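Superantigen-like protein SSL10 (PDB 6LWT) probably blocks classical complement activation by binding the Fc region of human IgG, and probably also slows plasma clotting by binding prothrombin and a coagulation factor. Local coordinates at residues R175-L178 / K179-Y182; E185-S189 / K190-D194. All blocks are in the same frame, centred on the assembly; numbering follows the deposited sequence.

Contact 1: R175-L178 / K179-Y182; sequences RSKL and KFKY
Leu178 and Tyr182 touch through carbon alone. CD1 of Leu178 lies 4.1 Å from CB of Tyr182, and the two side chains lie at a slant to each other. The Leu178 chain also lies along the backbone that follows it, with its CG 3.8 Å from the carbonyl O of Lys179. Its CG stands opposite the backbone N (chi1 -177°), on the carbonyl side, and this turns the branch toward the residues ahead. A second contact joins Lys177 and Phe180. NZ of Lys177 comes within 4.1 Å of CE1 of Phe180, approaching the ring obliquely. The lysine chain bends at chi3 (-80°) on its way there. Residues 175-182 belong to the connection between strands 169-173 and 186-188 of the beta-grasp domain, and end in a short 3-10 turn at 180-182. N of Tyr182 donates to O of Lys179 at 3.1 Å, which closes the turn and places the tyrosine CB beside the leucine. Beyond CB the tyrosine ring leads away, and CG of Lys181 covers one face, 3.6 Å above the ring centre. The ammonium of Lys177 has its main partner elsewhere, in a salt bridge with Glu78, and it also makes a cation-pi contact with Tyr21. Tyr22 OH is hydrogen-bonded to the backbone N of Leu178, and Asn58 ND2 to O of Lys181.

Contact 2: E185-S189 / K190-D194; sequences EVIES and KQIKD
The carbonyl O of Ser189 is held by two groups. A water donates to it at 2.8 Å, and N of Ile192 donates to it at 3.3 Å. This is a short 3-10 turn that links strand 186-188 to strand 192-198 of the beta-grasp domain. A second bond of the turn runs from N of Gln191 to O of Glu188 at 3.0 Å. Both backbone bonds reach back three residues, as a 3-10 turn requires. The same water also donates to O of Ile192, so it bridges the turn and the start of the next strand. On the buried side, CG2 of Ile187 meets CG1 of Ile192 at 3.9 Å, the two side chains crossing at about a right angle. Leu164 of strand 159-164 and Leu133 and Leu136 of helix 133-148 pack around this pair. Ser189 OG is hydrogen-bonded to O of Lys128. On the outer side, Glu188 forms a salt bridge with Lys190. The lysine chain bends at its end (chi4 55°), and this brings NZ to 3.5 Å from OE1 of Glu188.

The two contacts lie in series along one continuous run of chain in the beta-grasp domain, with their centres about 18 Å apart. Contact 1 comes first, in the connection that follows strand 169-173. Contact 2 comes next, at the turn between strand 186-188 and strand 192-198. They do not touch each other. Contact 1 is a surface contact that packs against helix 14-22 and the OB-fold part of the chain, so it lies where the two domains meet. Contact 2 is partly buried and leads the chain from the two-stranded sheet with 130-132 into the five-stranded sheet, between strands 106-110 and 159-164.

Contact 1: R175-L178 / K179-Y182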
loop_
_atom_site.group_PDB
_atom_site.type_symbol
_atom_site.label_atom_id
_atom_site.label_comp_id
_atom_site.label_asym_id
_atom_site.label_seq_id
_atom_site.Cartn_x
_atom_site.Cartn_y
_atom_site.Cartn_z
ATOM N N ARG A 175 -7.985 5.905 -10.385
ATOM C CA ARG A 175 -9.106 5.289 -11.100
ATOM C C ARG A 175 -9.097 3.754 -11.079
ATOM O O ARG A 175 -10.089 3.143 -11.454
ATOM C CB ARG A 175 -9.158 5.760 -12.537
ATOM C CG ARG A 175 -9.233 7.273 -12.719
ATOM C CD ARG A 175 -9.088 7.656 -14.188
ATOM N NE ARG A 175 -7.783 7.232 -14.711
ATOM C CZ ARG A 175 -7.413 7.315 -15.986
ATOM N NH1 ARG A 175 -8.225 7.839 -16.901
ATOM N NH2 ARG A 175 -6.214 6.879 -16.349
ATOM N N SER A 176 -8.004 3.132 -10.655
ATOM C CA SER A 176 -8.004 1.689 -10.465
ATOM C C SER A 176 -7.219 1.242 -9.251
ATOM O O SER A 176 -6.465 2.017 -8.624
ATOM C CB SER A 176 -7.475 1.001 -11.721
ATOM O OG SER A 176 -6.242 1.549 -12.093
ATOM N N LYS A 177 -7.390 -0.034 -8.933
ATOM C CA LYS A 177 -6.653 -0.645 -7.828
ATOM C C LYS A 177 -5.182 -0.727 -8.204
ATOM O O LYS A 177 -4.852 -0.916 -9.371
ATOM C CB LYS A 177 -7.196 -2.041 -7.504
ATOM C CG LYS A 177 -6.871 -2.488 -6.089
ATOM C CD LYS A 177 -6.800 -4.009 -5.880
ATOM C CE LYS A 177 -8.154 -4.664 -5.742
ATOM N NZ LYS A 177 -8.019 -6.116 -5.403
ATOM N N LEU A 178 -4.283 -0.588 -7.229
ATOM C CA LEU A 178 -2.873 -0.887 -7.498
ATOM C C LEU A 178 -2.787 -2.330 -8.004
ATOM O O LEU A 178 -3.452 -3.196 -7.471
ATOM C CB LEU A 178 -2.017 -0.748 -6.240
ATOM C CG LEU A 178 -0.511 -0.954 -6.398
ATOM C CD1 LEU A 178 0.107 0.128 -7.260
ATOM C CD2 LEU A 178 0.158 -0.956 -5.039
ATOM N N LYS A 179 -1.986 -2.577 -9.038
ATOM C CA LYS A 179 -1.826 -3.944 -9.533
ATOM C C LYS A 179 -1.024 -4.816 -8.609
ATOM O O LYS A 179 -0.069 -4.346 -7.965
ATOM C CB LYS A 179 -1.210 -3.942 -10.925
ATOM C CG LYS A 179 -2.193 -3.340 -11.923
ATOM C CD LYS A 179 -1.903 -3.805 -13.322
ATOM C CE LYS A 179 -2.948 -3.246 -14.286
ATOM N NZ LYS A 179 -2.332 -3.168 -15.628
ATOM N N PHE A 180 -1.374 -6.110 -8.587
ATOM C CA PHE A 180 -0.697 -7.076 -7.717
ATOM C C PHE A 180 0.803 -7.094 -7.959
ATOM O O PHE A 180 1.584 -7.144 -7.004
ATOM C CB PHE A 180 -1.248 -8.510 -7.903
ATOM C CG PHE A 180 -2.618 -8.764 -7.289
ATOM C CD1 PHE A 180 -3.273 -7.831 -6.490
ATOM C CD2 PHE A 180 -3.223 -10.015 -7.472
ATOM C CE1 PHE A 180 -4.506 -8.112 -5.924
ATOM C CE2 PHE A 180 -4.457 -10.302 -6.901
ATOM C CZ PHE A 180 -5.103 -9.346 -6.129
ATOM N N LYS A 181 1.204 -6.981 -9.224
ATOM C CA LYS A 181 2.618 -7.072 -9.598
ATOM C C LYS A 181 3.509 -6.006 -8.938
ATOM O O LYS A 181 4.728 -6.193 -8.879
ATOM C CB LYS A 181 2.790 -7.019 -11.127
ATOM C CG LYS A 181 2.505 -5.665 -11.767
ATOM C CD LYS A 181 2.776 -5.667 -13.267
ATOM C CE LYS A 181 1.513 -5.678 -14.102
ATOM N NZ LYS A 181 1.706 -4.887 -15.360
ATOM N N TYR A 182 2.907 -4.906 -8.458
ATOM C CA TYR A 182 3.650 -3.823 -7.802
ATOM C C TYR A 182 3.581 -3.820 -6.279
ATOM O O TYR A 182 4.186 -2.949 -5.648
ATOM C CB TYR A 182 3.160 -2.462 -8.331
ATOM C CG TYR A 182 3.294 -2.337 -9.831
ATOM C CD1 TYR A 182 4.529 -2.512 -10.442
ATOM C CD2 TYR A 182 2.193 -2.035 -10.644
ATOM C CE1 TYR A 182 4.672 -2.408 -11.826
ATOM C CE2 TYR A 182 2.325 -1.917 -12.025
ATOM C CZ TYR A 182 3.563 -2.123 -12.612
ATOM O OH TYR A 182 3.734 -2.037 -13.978
#

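Contact 2: E185-S189 / K190-D194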
loop_
_atom_site.group_PDB
_atom_site.type_symbol
_atom_site.label_atom_id
_atom_site.label_comp_id
_atom_site.label_asym_id
_atom_site.label_seq_id
_atom_site.Cartn_x
_atom_site.Cartn_y
_atom_site.Cartn_z
ATOM N N GLU A 185 7.173 -4.216 -4.194
ATOM C CA GLU A 185 8.185 -3.125 -4.259
ATOM C C GLU A 185 8.412 -2.504 -2.884
ATOM O O GLU A 185 7.437 -2.133 -2.244
ATOM C CB GLU A 185 7.688 -1.978 -5.159
ATOM C CG GLU A 185 7.890 -2.130 -6.662
ATOM C CD GLU A 185 9.035 -1.290 -7.242
ATOM O OE1 GLU A 185 9.362 -1.545 -8.408
ATOM O OE2 GLU A 185 9.616 -0.396 -6.574
ATOM N N VAL A 186 9.668 -2.318 -2.479
ATOM C CA VAL A 186 10.002 -1.769 -1.151
ATOM C C VAL A 186 10.633 -0.396 -1.329
ATOM O O VAL A 186 11.529 -0.239 -2.151
ATOM C CB VAL A 186 10.972 -2.679 -0.378
ATOM C CG1 VAL A 186 11.377 -2.048 0.953
ATOM C CG2 VAL A 186 10.351 -4.048 -0.142
ATOM N N ILE A 187 10.148 0.592 -0.578
ATOM C CA ILE A 187 10.644 1.953 -0.654
ATOM C C ILE A 187 11.325 2.265 0.678
ATOM O O ILE A 187 10.801 1.965 1.743
ATOM C CB ILE A 187 9.519 2.976 -0.924
ATOM C CG1 ILE A 187 8.791 2.651 -2.242
ATOM C CG2 ILE A 187 10.101 4.392 -0.944
ATOM C CD1 ILE A 187 7.477 3.392 -2.418
ATOM N N GLU A 188 12.492 2.880 0.592
ATOM C CA GLU A 188 13.217 3.390 1.743
ATOM C C GLU A 188 12.568 4.712 2.173
ATOM O O GLU A 188 12.619 5.696 1.447
ATOM C CB GLU A 188 14.676 3.591 1.339
ATOM C CG GLU A 188 15.599 3.999 2.473
ATOM C CD GLU A 188 16.305 2.849 3.173
ATOM O OE1 GLU A 188 17.153 3.165 4.044
ATOM O OE2 GLU A 188 16.033 1.653 2.872
ATOM N N SER A 189 11.964 4.728 3.348
ATOM C CA SER A 189 11.066 5.807 3.772
ATOM C C SER A 189 11.704 7.204 3.791
ATOM O O SER A 189 11.051 8.184 3.465
ATOM C CB SER A 189 10.489 5.498 5.150
ATOM O OG SER A 189 9.725 4.281 5.161
ATOM N N LYS A 190 12.974 7.266 4.195
ATOM C CA LYS A 190 13.751 8.523 4.248
ATOM C C LYS A 190 14.070 9.115 2.870
ATOM O O LYS A 190 14.426 10.285 2.777
ATOM C CB LYS A 190 15.072 8.282 4.994
ATOM C CG LYS A 190 16.084 7.458 4.206
ATOM C CD LYS A 190 17.479 7.475 4.817
ATOM C CE LYS A 190 18.366 6.313 4.393
ATOM N NZ LYS A 190 18.532 6.154 2.924
ATOM N N GLN A 191 13.996 8.292 1.822
ATOM C CA GLN A 191 14.166 8.744 0.458
ATOM C C GLN A 191 12.977 9.467 -0.136
ATOM O O GLN A 191 13.135 10.131 -1.152
ATOM C CB GLN A 191 14.617 7.578 -0.451
ATOM C CG GLN A 191 16.042 7.108 -0.146
ATOM C CD GLN A 191 17.067 8.264 -0.190
ATOM O OE1 GLN A 191 17.433 8.744 -1.264
ATOM N NE2 GLN A 191 17.520 8.724 0.980
ATOM N N ILE A 192 11.808 9.398 0.499
ATOM C CA ILE A 192 10.624 10.022 -0.067
ATOM C C ILE A 192 10.766 11.533 0.125
ATOM O O ILE A 192 10.953 12.014 1.246
ATOM C CB ILE A 192 9.317 9.493 0.542
ATOM C CG1 ILE A 192 9.233 7.962 0.419
ATOM C CG2 ILE A 192 8.114 10.141 -0.134
ATOM C CD1 ILE A 192 8.142 7.347 1.248
ATOM N N LYS A 193 10.687 12.265 -0.972
ATOM C CA LYS A 193 10.841 13.729 -0.969
ATOM C C LYS A 193 9.478 14.352 -0.760
ATOM O O LYS A 193 9.269 15.106 0.180
ATOM C CB LYS A 193 11.477 14.206 -2.290
ATOM C CG LYS A 193 11.688 15.723 -2.416
ATOM C CD LYS A 193 12.024 16.147 -3.852
ATOM C CE LYS A 193 13.518 16.335 -4.097
ATOM N NZ LYS A 193 13.946 17.759 -3.920
ATOM N N ASP A 194 8.530 14.027 -1.635
ATOM C CA ASP A 194 7.189 14.579 -1.536
ATOM C C ASP A 194 6.178 13.669 -2.218
ATOM O O ASP A 194 6.560 12.753 -2.950
ATOM C CB ASP A 194 7.127 16.011 -2.101
ATOM C CG ASP A 194 7.760 16.129 -3.467
ATOM O OD1 ASP A 194 7.338 15.409 -4.366
ATOM O OD2 ASP A 194 8.708 16.930 -3.641
HETATM O O HOH W 1 11.029 10.944 3.838
#